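Local coordinates for 3-oxoacyl-[acyl-carrier-protein] synthase, mitochondrial (Arabidopsis thaliana, PDB 1W0I) that catalyses the condensation step of mitochondrial fatty acid synthesis, adding two carbons from malonyl-ACP to a growing acyl chain, at residues A86-Y91 with N156-H161; E104-E109 with M164-Q169; A198-A203 with V254-E259; D240-G245 with V387-P392. All coordinates share one frame; numbering follows the deposited sequence.

Interaction 1. Residues A86-Y91 with N156-H161; sequences ANFIGY and NMASGH
In Ile89 the CG1 branch stands beside the backbone N (chi1 -64°), anti to the carbonyl carbon, and runs straight on into CD1 (chi2 174°), while CG2 is anti to the backbone N, and this spread sets the two branches against different parts of 156-161. The contact is helix-to-helix packing in the thiolase-like fold, the first turn of helix 87-102 lying against the N-terminal part of helix 157-166. The axes of the two short segments come within 8.8 Å and cross at -45°, and the CA atoms of Ile89 and Ala158 are 4.5 Å apart. CD1 reaches Met157 CB at 3.8 Å, these two side chains lying alongside each other and pointing the same way. CG1 lies against the backbone of Ala158, 4.1 Å from Ala158 N. An alanine in place of Ile89 would lack CG1, CG2 and CD1, and would probably open a gap between Met157 and His161 and leave the imidazole freer to turn. Phe88 widens the apolar patch: its ring approaches obliquely, CE1 being 4.2 Å from Ala158 CB, and one ring face carries Ile89 CG1 near the rim. No hydrogen bond links the two segments, so their fit rests on carbon packing. Beyond them, Ala158 touches Thr206 of strand 200-207, whereas in the second subunit Gly420 packs on Met157 and Ile286 on His161, which places this helix pair beside the dimer interface. Ile89 CG2 meets the imidazole at an oblique slant, 3.6 Å from His161 CD2.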
loop_
_atom_site.group_PDB
_atom_site.type_symbol
_atom_site.label_atom_id
_atom_site.label_comp_id
_atom_site.label_asym_id
_atom_site.label_seq_id
_atom_site.Cartn_x
_atom_site.Cartn_y
_atom_site.Cartn_z
ATOM N N ALA A 86 13.781 0.420 -9.620
ATOM C CA ALA A 86 13.933 -1.000 -9.324
ATOM C C ALA A 86 13.132 -1.761 -10.376
ATOM O O ALA A 86 12.321 -1.169 -11.087
ATOM C CB ALA A 86 13.410 -1.313 -7.925
ATOM N N ASN A 87 13.348 -3.068 -10.473
ATOM C CA ASN A 87 12.640 -3.867 -11.470
ATOM C C ASN A 87 11.119 -3.738 -11.409
ATOM O O ASN A 87 10.469 -3.614 -12.450
ATOM C CB ASN A 87 13.038 -5.337 -11.354
ATOM C CG ASN A 87 14.480 -5.571 -11.757
ATOM O OD1 ASN A 87 15.391 -4.920 -11.246
ATOM N ND2 ASN A 87 14.697 -6.504 -12.669
ATOM N N PHE A 88 10.542 -3.760 -10.209
ATOM C CA PHE A 88 9.089 -3.654 -10.119
ATOM C C PHE A 88 8.622 -2.310 -10.668
ATOM O O PHE A 88 7.529 -2.199 -11.228
ATOM C CB PHE A 88 8.597 -3.892 -8.673
ATOM C CG PHE A 88 8.818 -2.737 -7.729
ATOM C CD1 PHE A 88 7.789 -1.843 -7.451
ATOM C CD2 PHE A 88 10.043 -2.563 -7.094
ATOM C CE1 PHE A 88 7.972 -0.791 -6.553
ATOM C CE2 PHE A 88 10.240 -1.510 -6.192
ATOM C CZ PHE A 88 9.199 -0.626 -5.923
ATOM N N ILE A 89 9.460 -1.289 -10.545
ATOM C CA ILE A 89 9.085 0.012 -11.077
ATOM C C ILE A 89 9.151 -0.000 -12.606
ATOM O O ILE A 89 8.238 0.481 -13.281
ATOM C CB ILE A 89 9.990 1.116 -10.520
ATOM C CG1 ILE A 89 9.780 1.211 -9.001
ATOM C CG2 ILE A 89 9.672 2.447 -11.211
ATOM C CD1 ILE A 89 10.712 2.169 -8.283
ATOM N N GLY A 90 10.228 -0.565 -13.147
ATOM C CA GLY A 90 10.377 -0.641 -14.590
ATOM C C GLY A 90 9.251 -1.419 -15.249
ATOM O O GLY A 90 8.763 -1.036 -16.315
ATOM N N TYR A 91 8.838 -2.523 -14.632
ATOM C CA TYR A 91 7.741 -3.324 -15.182
ATOM C C TYR A 91 6.482 -2.468 -15.261
ATOM O O TYR A 91 5.769 -2.483 -16.260
ATOM C CB TYR A 91 7.449 -4.541 -14.295
ATOM C CG TYR A 91 8.513 -5.619 -14.295
ATOM C CD1 TYR A 91 8.437 -6.681 -13.388
ATOM C CD2 TYR A 91 9.591 -5.584 -15.189
ATOM C CE1 TYR A 91 9.402 -7.679 -13.364
ATOM C CE2 TYR A 91 10.568 -6.582 -15.176
ATOM C CZ TYR A 91 10.469 -7.624 -14.263
ATOM O OH TYR A 91 11.426 -8.612 -14.230
ATOM N N ASN A 156 5.519 2.351 -3.168
ATOM C CA ASN A 156 4.612 3.314 -3.784
ATOM C C ASN A 156 5.303 4.022 -4.947
ATOM O O ASN A 156 4.658 4.725 -5.719
ATOM C CB ASN A 156 4.155 4.359 -2.756
ATOM C CG ASN A 156 5.251 5.350 -2.401
ATOM O OD1 ASN A 156 5.218 6.509 -2.814
ATOM N ND2 ASN A 156 6.233 4.893 -1.640
ATOM N N MET A 157 6.609 3.822 -5.085
ATOM C CA MET A 157 7.335 4.502 -6.143
ATOM C C MET A 157 6.986 4.125 -7.582
ATOM O O MET A 157 7.299 4.874 -8.502
ATOM C CB MET A 157 8.841 4.391 -5.897
ATOM C CG MET A 157 9.300 5.208 -4.681
ATOM S SD MET A 157 8.712 6.931 -4.734
ATOM C CE MET A 157 9.859 7.636 -5.906
ATOM N N ALA A 158 6.342 2.981 -7.788
ATOM C CA ALA A 158 5.961 2.598 -9.143
ATOM C C ALA A 158 4.967 3.639 -9.642
ATOM O O ALA A 158 5.032 4.101 -10.783
ATOM C CB ALA A 158 5.320 1.218 -9.151
ATOM N N SER A 159 4.048 4.019 -8.764
ATOM C CA SER A 159 3.040 5.005 -9.111
ATOM C C SER A 159 3.693 6.382 -9.282
ATOM O O SER A 159 3.325 7.150 -10.175
ATOM C CB SER A 159 1.956 5.030 -8.026
ATOM O OG SER A 159 1.000 6.031 -8.277
ATOM N N GLY A 160 4.674 6.685 -8.437
ATOM C CA GLY A 160 5.363 7.960 -8.542
ATOM C C GLY A 160 6.085 8.121 -9.871
ATOM O O GLY A 160 6.009 9.176 -10.502
ATOM N N HIS A 161 6.790 7.084 -10.315
ATOM C CA HIS A 161 7.511 7.186 -11.585
ATOM C C HIS A 161 6.589 7.326 -12.793
ATOM O O HIS A 161 6.922 8.036 -13.743
ATOM C CB HIS A 161 8.460 6.001 -11.758
ATOM C CG HIS A 161 9.697 6.117 -10.924
ATOM N ND1 HIS A 161 10.788 6.869 -11.306
ATOM C CD2 HIS A 161 9.981 5.651 -9.684
ATOM C CE1 HIS A 161 11.689 6.863 -10.339
ATOM N NE2 HIS A 161 11.224 6.131 -9.343
#

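Interaction 2. Residues E104-E109 with M164-Q169; sequences EWLPTE and MKYGFQ
Tyr166 O and Pro107 O are joined by one water, which donates to both: it lies 2.8 Å from Tyr166 O and 2.9 Å from Pro107 O. The two carbonyl oxygens, both acceptors, are thereby linked across the contact. Beside this bridge the packing is apolar and centres on Phe168, whose CG stands beside the backbone N (chi1 -64°), which brings the ring across to Trp105 and Pro107. Pro107 CG comes to the edge of that ring, 3.9 Å from Phe168 CE2, the proline and phenylalanine side chains crossing at about a right angle. Over the middle of one face of the same ring sits Tyr166 CB, only 3.4 Å above its plane. Residues 104-109 follow helix 87-102, which a Schellman motif closes with Glu104 at positive phi as its C-prime residue, and 164-169 spans the end of helix 157-166, where Gly167 also has positive phi; the contact thus joins two helix exits in the thiolase-like fold. Trp105 approaches Phe168 obliquely, the indole five-membered ring and the phenyl ring having planes 32° apart, with Trp105 CD1 and Phe168 CZ 4.2 Å from each other. The indole NE1 is bonded to Thr116. Leu106 slants across Tyr166, its CD2 3.6 Å from Tyr166 CD2, while the phenol hydroxyl bonds to Asp97 of helix 87-102. Gln169 NE2 turns back to Gly167 O, 3.1 Å away, in a nearly straight bond (166°) and also reaches Glu110; Gln169 O bonds to Arg302 of the second subunit.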
loop_
_atom_site.group_PDB
_atom_site.type_symbol
_atom_site.label_atom_id
_atom_site.label_comp_id
_atom_site.label_asym_id
_atom_site.label_seq_id
_atom_site.Cartn_x
_atom_site.Cartn_y
_atom_site.Cartn_z
ATOM N N GLU A 104 -4.589 5.830 -26.092
ATOM C CA GLU A 104 -4.269 7.089 -26.745
ATOM C C GLU A 104 -4.479 8.222 -25.753
ATOM O O GLU A 104 -5.189 9.194 -26.031
ATOM C CB GLU A 104 -5.149 7.303 -27.981
ATOM C CG GLU A 104 -4.852 6.331 -29.105
ATOM C CD GLU A 104 -5.732 6.547 -30.318
ATOM O OE1 GLU A 104 -5.744 7.673 -30.860
ATOM O OE2 GLU A 104 -6.411 5.586 -30.732
ATOM N N TRP A 105 -3.870 8.080 -24.580
ATOM C CA TRP A 105 -3.981 9.097 -23.545
ATOM C C TRP A 105 -2.608 9.538 -23.049
ATOM O O TRP A 105 -2.089 9.024 -22.058
ATOM C CB TRP A 105 -4.837 8.588 -22.371
ATOM C CG TRP A 105 -5.174 9.673 -21.376
ATOM C CD1 TRP A 105 -4.658 9.833 -20.120
ATOM C CD2 TRP A 105 -6.070 10.776 -21.583
ATOM N NE1 TRP A 105 -5.175 10.968 -19.535
ATOM C CE2 TRP A 105 -6.042 11.566 -20.409
ATOM C CE3 TRP A 105 -6.890 11.177 -22.650
ATOM C CZ2 TRP A 105 -6.806 12.732 -20.267
ATOM C CZ3 TRP A 105 -7.654 12.345 -22.508
ATOM C CH2 TRP A 105 -7.602 13.105 -21.322
ATOM N N LEU A 106 -2.021 10.486 -23.772
ATOM C CA LEU A 106 -0.726 11.065 -23.432
ATOM C C LEU A 106 -0.922 12.578 -23.562
ATOM O O LEU A 106 -0.302 13.229 -24.407
ATOM C CB LEU A 106 0.358 10.572 -24.403
ATOM C CG LEU A 106 0.615 9.057 -24.363
ATOM C CD1 LEU A 106 1.542 8.641 -25.490
ATOM C CD2 LEU A 106 1.215 8.685 -23.017
ATOM N N PRO A 107 -1.798 13.154 -22.719
ATOM C CA PRO A 107 -2.100 14.589 -22.732
ATOM C C PRO A 107 -0.934 15.543 -22.515
ATOM O O PRO A 107 0.008 15.257 -21.769
ATOM C CB PRO A 107 -3.164 14.727 -21.645
ATOM C CG PRO A 107 -2.755 13.687 -20.658
ATOM C CD PRO A 107 -2.436 12.503 -21.558
ATOM N N THR A 108 -1.021 16.687 -23.186
ATOM C CA THR A 108 -0.017 17.733 -23.082
ATOM C C THR A 108 -0.604 18.900 -22.287
ATOM O O THR A 108 0.128 19.664 -21.665
ATOM C CB THR A 108 0.424 18.236 -24.485
ATOM O OG1 THR A 108 -0.732 18.522 -25.279
ATOM C CG2 THR A 108 1.275 17.183 -25.194
ATOM N N GLU A 109 -1.928 19.018 -22.304
ATOM C CA GLU A 109 -2.623 20.086 -21.587
ATOM C C GLU A 109 -2.654 19.839 -20.083
ATOM O O GLU A 109 -2.895 18.720 -19.635
ATOM C CB GLU A 109 -4.052 20.212 -22.113
ATOM C CG GLU A 109 -4.116 20.692 -23.551
ATOM C CD GLU A 109 -3.685 22.137 -23.688
ATOM O OE1 GLU A 109 -3.274 22.536 -24.798
ATOM O OE2 GLU A 109 -3.767 22.880 -22.686
ATOM N N MET A 164 5.311 11.008 -12.772
ATOM C CA MET A 164 6.383 11.921 -13.156
ATOM C C MET A 164 6.654 11.881 -14.658
ATOM O O MET A 164 6.807 12.923 -15.292
ATOM C CB MET A 164 7.670 11.579 -12.411
ATOM C CG MET A 164 7.667 11.981 -10.945
ATOM S SD MET A 164 9.148 11.373 -10.085
ATOM C CE MET A 164 10.415 12.108 -11.093
ATOM N N LYS A 165 6.707 10.678 -15.225
ATOM C CA LYS A 165 6.978 10.510 -16.653
ATOM C C LYS A 165 5.938 11.147 -17.568
ATOM O O LYS A 165 6.288 11.724 -18.599
ATOM C CB LYS A 165 7.104 9.019 -16.998
ATOM C CG LYS A 165 7.428 8.701 -18.468
ATOM C CD LYS A 165 7.663 7.197 -18.654
ATOM C CE LYS A 165 7.829 6.794 -20.122
ATOM N NZ LYS A 165 8.980 7.475 -20.782
ATOM N N TYR A 166 4.662 11.048 -17.205
ATOM C CA TYR A 166 3.615 11.609 -18.050
ATOM C C TYR A 166 3.007 12.920 -17.562
ATOM O O TYR A 166 2.131 13.481 -18.221
ATOM C CB TYR A 166 2.510 10.574 -18.258
ATOM C CG TYR A 166 3.043 9.258 -18.775
ATOM C CD1 TYR A 166 3.303 8.201 -17.901
ATOM C CD2 TYR A 166 3.348 9.087 -20.130
ATOM C CE1 TYR A 166 3.854 7.012 -18.354
ATOM C CE2 TYR A 166 3.904 7.896 -20.597
ATOM C CZ TYR A 166 4.155 6.867 -19.701
ATOM O OH TYR A 166 4.720 5.695 -20.135
ATOM N N GLY A 167 3.469 13.400 -16.411
ATOM C CA GLY A 167 2.960 14.648 -15.875
ATOM C C GLY A 167 1.573 14.544 -15.273
ATOM O O GLY A 167 0.855 15.542 -15.190
ATOM N N PHE A 168 1.190 13.346 -14.841
ATOM C CA PHE A 168 -0.136 13.139 -14.252
ATOM C C PHE A 168 -0.184 13.676 -12.822
ATOM O O PHE A 168 0.523 13.189 -11.940
ATOM C CB PHE A 168 -0.488 11.646 -14.283
ATOM C CG PHE A 168 -0.609 11.076 -15.674
ATOM C CD1 PHE A 168 -0.501 9.705 -15.884
ATOM C CD2 PHE A 168 -0.855 11.905 -16.770
ATOM C CE1 PHE A 168 -0.635 9.159 -17.162
ATOM C CE2 PHE A 168 -0.991 11.372 -18.055
ATOM C CZ PHE A 168 -0.880 9.995 -18.250
ATOM N N GLN A 169 -1.029 14.680 -12.603
ATOM C CA GLN A 169 -1.146 15.322 -11.301
ATOM C C GLN A 169 -2.437 15.027 -10.567
ATOM O O GLN A 169 -2.812 15.724 -9.620
ATOM C CB GLN A 169 -0.971 16.824 -11.465
ATOM C CG GLN A 169 0.367 17.177 -12.076
ATOM C CD GLN A 169 0.338 18.502 -12.786
ATOM O OE1 GLN A 169 0.092 19.545 -12.176
ATOM N NE2 GLN A 169 0.578 18.472 -14.092
HETATM O O HOH W 1 0.954 12.782 -20.689
#

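Interaction 3. Residues A198-A203 with V254-E259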
loop_
_atom_site.group_PDB
_atom_site.type_symbol
_atom_site.label_atom_id
_atom_site.label_comp_id
_atom_site.label_asym_id
_atom_site.label_seq_id
_atom_site.Cartn_x
_atom_site.Cartn_y
_atom_site.Cartn_z
ATOM N N ALA A 198 -11.013 12.125 -10.127
ATOM C CA ALA A 198 -10.310 12.120 -11.407
ATOM C C ALA A 198 -11.225 11.618 -12.520
ATOM O O ALA A 198 -12.266 11.026 -12.254
ATOM C CB ALA A 198 -9.075 11.222 -11.309
ATOM N N ASP A 199 -10.829 11.852 -13.769
ATOM C CA ASP A 199 -11.624 11.396 -14.905
ATOM C C ASP A 199 -10.905 10.231 -15.570
ATOM O O ASP A 199 -11.518 9.435 -16.284
ATOM C CB ASP A 199 -11.833 12.528 -15.914
ATOM C CG ASP A 199 -12.549 13.715 -15.310
ATOM O OD1 ASP A 199 -13.541 13.494 -14.585
ATOM O OD2 ASP A 199 -12.129 14.863 -15.565
ATOM N N VAL A 200 -9.600 10.143 -15.325
ATOM C CA VAL A 200 -8.754 9.081 -15.875
ATOM C C VAL A 200 -7.766 8.560 -14.820
ATOM O O VAL A 200 -7.100 9.349 -14.151
ATOM C CB VAL A 200 -7.910 9.594 -17.075
ATOM C CG1 VAL A 200 -7.048 8.467 -17.616
ATOM C CG2 VAL A 200 -8.821 10.149 -18.169
ATOM N N MET A 201 -7.670 7.240 -14.672
ATOM C CA MET A 201 -6.721 6.648 -13.728
ATOM C C MET A 201 -5.945 5.514 -14.402
ATOM O O MET A 201 -6.519 4.704 -15.130
ATOM C CB MET A 201 -7.436 6.087 -12.486
ATOM C CG MET A 201 -8.039 7.111 -11.545
ATOM S SD MET A 201 -6.767 8.115 -10.765
ATOM C CE MET A 201 -6.017 6.932 -9.603
ATOM N N VAL A 202 -4.635 5.484 -14.181
ATOM C CA VAL A 202 -3.792 4.430 -14.718
ATOM C C VAL A 202 -3.531 3.595 -13.465
ATOM O O VAL A 202 -2.871 4.039 -12.515
ATOM C CB VAL A 202 -2.496 5.018 -15.368
ATOM C CG1 VAL A 202 -1.876 6.045 -14.462
ATOM C CG2 VAL A 202 -1.516 3.910 -15.697
ATOM N N ALA A 203 -4.109 2.399 -13.460
ATOM C CA ALA A 203 -4.037 1.514 -12.308
ATOM C C ALA A 203 -3.672 0.071 -12.603
ATOM O O ALA A 203 -3.895 -0.444 -13.701
ATOM C CB ALA A 203 -5.381 1.549 -11.569
ATOM N N VAL A 254 -1.259 -3.226 -16.109
ATOM C CA VAL A 254 -1.772 -1.863 -15.964
ATOM C C VAL A 254 -2.906 -1.611 -16.950
ATOM O O VAL A 254 -2.832 -2.028 -18.103
ATOM C CB VAL A 254 -0.665 -0.814 -16.235
ATOM C CG1 VAL A 254 -1.242 0.594 -16.119
ATOM C CG2 VAL A 254 0.481 -0.994 -15.255
ATOM N N ILE A 255 -3.955 -0.933 -16.495
ATOM C CA ILE A 255 -5.082 -0.612 -17.361
ATOM C C ILE A 255 -5.427 0.856 -17.218
ATOM O O ILE A 255 -5.105 1.492 -16.209
ATOM C CB ILE A 255 -6.357 -1.444 -17.021
ATOM C CG1 ILE A 255 -6.877 -1.092 -15.626
ATOM C CG2 ILE A 255 -6.045 -2.935 -17.093
ATOM C CD1 ILE A 255 -8.113 -1.902 -15.223
ATOM N N VAL A 256 -6.075 1.405 -18.237
ATOM C CA VAL A 256 -6.480 2.796 -18.182
ATOM C C VAL A 256 -7.976 2.824 -17.920
ATOM O O VAL A 256 -8.773 2.318 -18.711
ATOM C CB VAL A 256 -6.167 3.548 -19.487
ATOM C CG1 VAL A 256 -6.771 4.956 -19.430
ATOM C CG2 VAL A 256 -4.662 3.638 -19.676
ATOM N N LEU A 257 -8.340 3.395 -16.781
ATOM C CA LEU A 257 -9.732 3.505 -16.374
ATOM C C LEU A 257 -10.173 4.943 -16.583
ATOM O O LEU A 257 -9.386 5.864 -16.382
ATOM C CB LEU A 257 -9.875 3.168 -14.886
ATOM C CG LEU A 257 -9.596 1.749 -14.383
ATOM C CD1 LEU A 257 -9.338 1.789 -12.886
ATOM C CD2 LEU A 257 -10.780 0.843 -14.706
ATOM N N GLU A 258 -11.414 5.143 -17.011
ATOM C CA GLU A 258 -11.918 6.497 -17.167
ATOM C C GLU A 258 -13.430 6.550 -17.141
ATOM O O GLU A 258 -14.122 5.570 -17.418
ATOM C CB GLU A 258 -11.363 7.189 -18.430
ATOM C CG GLU A 258 -11.852 6.702 -19.771
ATOM C CD GLU A 258 -11.212 7.462 -20.949
ATOM O OE1 GLU A 258 -11.539 8.650 -21.176
ATOM O OE2 GLU A 258 -10.370 6.867 -21.651
ATOM N N GLU A 259 -13.927 7.714 -16.758
ATOM C CA GLU A 259 -15.347 7.947 -16.665
ATOM C C GLU A 259 -15.950 7.732 -18.060
ATOM O O GLU A 259 -15.370 8.120 -19.078
ATOM C CB GLU A 259 -15.568 9.357 -16.120
ATOM C CG GLU A 259 -16.987 9.695 -15.764
ATOM C CD GLU A 259 -17.774 10.106 -16.978
ATOM O OE1 GLU A 259 -17.228 10.889 -17.783
ATOM O OE2 GLU A 259 -18.929 9.661 -17.120
#
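Strands 200-203 and 254-259 run antiparallel, their axes 4.6 Å apart and their directions at 158°. Met201 and Leu257 form a hydrogen-bonded pair, with Met201 N to Leu257 O and Leu257 N to Met201 O both 2.8 Å. Ala203 and Ile255 form the next such pair, and Glu259 N extends the pairing to Asp199 O at 3.0 Å. Val200 and Val202 lie on one face of the sheet with Val256 and Glu258. There Val200 CG1 slants against Val256 CG1 at 4.0 Å. Val202 CG2, anti to its own backbone N, presses on Val254 CG1 at 3.4 Å, closer than carbons usually pack. Helix 87-102 covers this side through Ala96, Ala99 and Leu100. Ala203 CB meets Leu257 CD1 at 4.2 Å on the other face, which packs on Ala189, Thr190 and Ile193 of helix 181-195. The carboxylate of Glu258 is bridged to Arg266, and that of Glu259 caps helix 260-265 at Glu261 N and His262 N. A sheet sandwiched between helices in this way is characteristic of the layered thiolase fold, in which helix 181-195 follows the predicted active-site Cys179.

Interaction 4. Residues D240-G245 with V387-P392; sequences DCDRDG and VKNPDP
Asp240 OD1 takes a nearly straight hydrogen bond from Asn389 N (2.8 Å, 176°), met almost along the C-O axis, and a weak one from Lys388 N. Two loops of the ketosynthase fold meet here, the first making a type I beta turn from Asp240 to Arg243, whose first residue also makes an Asx turn: Asp242 N reaches Asp240 OD2 at 2.9 Å from above the carboxylate plane. CG of Asp240 lies anti to the backbone N (chi1 -177°), which carries the carboxylate over to 388-389. Cys241 N completes this polar seam by bonding to Asn389 O at 2.9 Å. The buried side continues at Arg243. Its NH2 forms a salt bridge with Asp391 OD2 at 2.8 Å, the oxygen lying at the edge of the guanidinium, although the carboxylate is turned 45° from that group's plane. NH1 also grips Asp240 O at 2.8 Å from above the carbonyl plane, opposite to the face used by Arg243 N. NE bonds to Thr324 O, and NH2 has a second partner in Pro325 O. The Arg243 side chain is about 11 Å from that of the predicted active-site His320. A leucine in place of Arg243 would probably leave Asp391 without its charge mate and Asp240 O with one donor fewer. The solvent side, by contrast, is looser. Cys241, exposed, lays its SG against Pro390 O and, at 3.8 Å, Pro392 CD, and Lys388 turns its amine away to Glu234. A water near the carboxylates of Asp240 and Asp242 accepts from Asn389 ND2 at 2.8 Å.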
loop_
_atom_site.group_PDB
_atom_site.type_symbol
_atom_site.label_atom_id
_atom_site.label_comp_id
_atom_site.label_asym_id
_atom_site.label_seq_id
_atom_site.Cartn_x
_atom_site.Cartn_y
_atom_site.Cartn_z
ATOM N N ASP A 240 -5.742 -29.159 -9.440
ATOM C CA ASP A 240 -5.305 -30.545 -9.660
ATOM C C ASP A 240 -4.966 -31.239 -8.335
ATOM O O ASP A 240 -4.417 -30.616 -7.428
ATOM C CB ASP A 240 -4.075 -30.571 -10.572
ATOM C CG ASP A 240 -3.614 -31.979 -10.886
ATOM O OD1 ASP A 240 -4.234 -32.633 -11.754
ATOM O OD2 ASP A 240 -2.643 -32.437 -10.250
ATOM N N CYS A 241 -5.282 -32.531 -8.235
ATOM C CA CYS A 241 -5.034 -33.308 -7.018
ATOM C C CYS A 241 -3.582 -33.347 -6.551
ATOM O O CYS A 241 -3.313 -33.593 -5.373
ATOM C CB CYS A 241 -5.520 -34.753 -7.193
ATOM S SG CYS A 241 -7.322 -34.973 -7.163
ATOM N N ASP A 242 -2.644 -33.107 -7.462
ATOM C CA ASP A 242 -1.235 -33.149 -7.098
ATOM C C ASP A 242 -0.563 -31.804 -6.866
ATOM O O ASP A 242 0.664 -31.725 -6.776
ATOM C CB ASP A 242 -0.458 -33.948 -8.139
ATOM C CG ASP A 242 -0.739 -35.430 -8.046
ATOM O OD1 ASP A 242 -0.586 -35.991 -6.942
ATOM O OD2 ASP A 242 -1.116 -36.039 -9.066
ATOM N N ARG A 243 -1.364 -30.749 -6.761
ATOM C CA ARG A 243 -0.829 -29.418 -6.506
ATOM C C ARG A 243 -0.165 -29.444 -5.127
ATOM O O ARG A 243 -0.622 -30.156 -4.234
ATOM C CB ARG A 243 -1.956 -28.366 -6.550
ATOM C CG ARG A 243 -3.133 -28.604 -5.592
ATOM C CD ARG A 243 -4.251 -27.576 -5.824
ATOM N NE ARG A 243 -5.340 -27.638 -4.836
ATOM C CZ ARG A 243 -6.306 -28.556 -4.817
ATOM N NH1 ARG A 243 -6.341 -29.514 -5.732
ATOM N NH2 ARG A 243 -7.249 -28.506 -3.883
ATOM N N ASP A 244 0.918 -28.687 -4.964
ATOM C CA ASP A 244 1.644 -28.642 -3.691
ATOM C C ASP A 244 2.220 -27.253 -3.377
ATOM O O ASP A 244 3.288 -27.138 -2.772
ATOM C CB ASP A 244 2.784 -29.670 -3.706
ATOM C CG ASP A 244 3.965 -29.224 -4.560
ATOM O OD1 ASP A 244 3.736 -28.738 -5.693
ATOM O OD2 ASP A 244 5.126 -29.363 -4.105
ATOM N N GLY A 245 1.520 -26.201 -3.785
ATOM C CA GLY A 245 2.003 -24.852 -3.534
ATOM C C GLY A 245 2.108 -24.077 -4.831
ATOM O O GLY A 245 2.211 -24.674 -5.905
ATOM N N VAL A 387 -4.456 -29.761 -15.268
ATOM C CA VAL A 387 -5.543 -30.356 -14.500
ATOM C C VAL A 387 -5.706 -31.801 -14.971
ATOM O O VAL A 387 -6.661 -32.131 -15.667
ATOM C CB VAL A 387 -6.862 -29.597 -14.721
ATOM C CG1 VAL A 387 -7.924 -30.133 -13.777
ATOM C CG2 VAL A 387 -6.646 -28.109 -14.504
ATOM N N LYS A 388 -4.771 -32.664 -14.591
ATOM C CA LYS A 388 -4.821 -34.059 -15.008
ATOM C C LYS A 388 -5.813 -34.871 -14.181
ATOM O O LYS A 388 -6.517 -35.732 -14.706
ATOM C CB LYS A 388 -3.415 -34.656 -14.927
ATOM C CG LYS A 388 -2.416 -33.887 -15.789
ATOM C CD LYS A 388 -0.978 -34.041 -15.311
ATOM C CE LYS A 388 -0.056 -33.044 -16.012
ATOM N NZ LYS A 388 1.356 -33.141 -15.539
ATOM N N ASN A 389 -5.876 -34.581 -12.889
ATOM C CA ASN A 389 -6.791 -35.269 -11.991
ATOM C C ASN A 389 -7.517 -34.224 -11.151
ATOM O O ASN A 389 -7.044 -33.822 -10.092
ATOM C CB ASN A 389 -6.013 -36.235 -11.098
ATOM C CG ASN A 389 -5.423 -37.393 -11.877
ATOM O OD1 ASN A 389 -6.153 -38.253 -12.374
ATOM N ND2 ASN A 389 -4.100 -37.419 -11.997
ATOM N N PRO A 390 -8.681 -33.766 -11.630
ATOM C CA PRO A 390 -9.495 -32.760 -10.947
ATOM C C PRO A 390 -9.747 -33.071 -9.477
ATOM O O PRO A 390 -9.926 -34.229 -9.092
ATOM C CB PRO A 390 -10.787 -32.755 -11.760
ATOM C CG PRO A 390 -10.317 -33.094 -13.135
ATOM C CD PRO A 390 -9.347 -34.222 -12.863
ATOM N N ASP A 391 -9.760 -32.017 -8.669
ATOM C CA ASP A 391 -10.006 -32.131 -7.239
ATOM C C ASP A 391 -11.361 -32.813 -7.046
ATOM O O ASP A 391 -12.289 -32.593 -7.821
ATOM C CB ASP A 391 -10.018 -30.731 -6.608
ATOM C CG ASP A 391 -10.118 -30.767 -5.089
ATOM O OD1 ASP A 391 -11.209 -31.069 -4.557
ATOM O OD2 ASP A 391 -9.098 -30.492 -4.428
ATOM N N PRO A 392 -11.480 -33.663 -6.018
ATOM C CA PRO A 392 -12.699 -34.403 -5.681
ATOM C C PRO A 392 -13.958 -33.548 -5.660
ATOM O O PRO A 392 -15.051 -34.047 -5.908
ATOM C CB PRO A 392 -12.373 -34.981 -4.310
ATOM C CG PRO A 392 -10.919 -35.279 -4.437
ATOM C CD PRO A 392 -10.385 -34.027 -5.102
HETATM O O HOH W 2 -2.681 -35.127 -11.080
#

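From the N terminus, helix 87-102 opens interaction 1 and the loop after it opens interaction 2. Helix 157-166 and its exit then close first one and then the other, so the two cross, their centres about 17 Å apart, and both lie beside the second subunit. Strand 200-207 next opens interaction 3, which touches interaction 2 where Trp105 and Phe168 meet Val200 and Val202; the helix exits thus pack on the core sheet. Before strand 251-259 closes interaction 3, residues 240-245 open interaction 4, so these two also cross. Residues 387-392 close it after the longest excursion, tying two loops on the opposite side of the chain's centre, with interaction 3 about 38 Å away between centres.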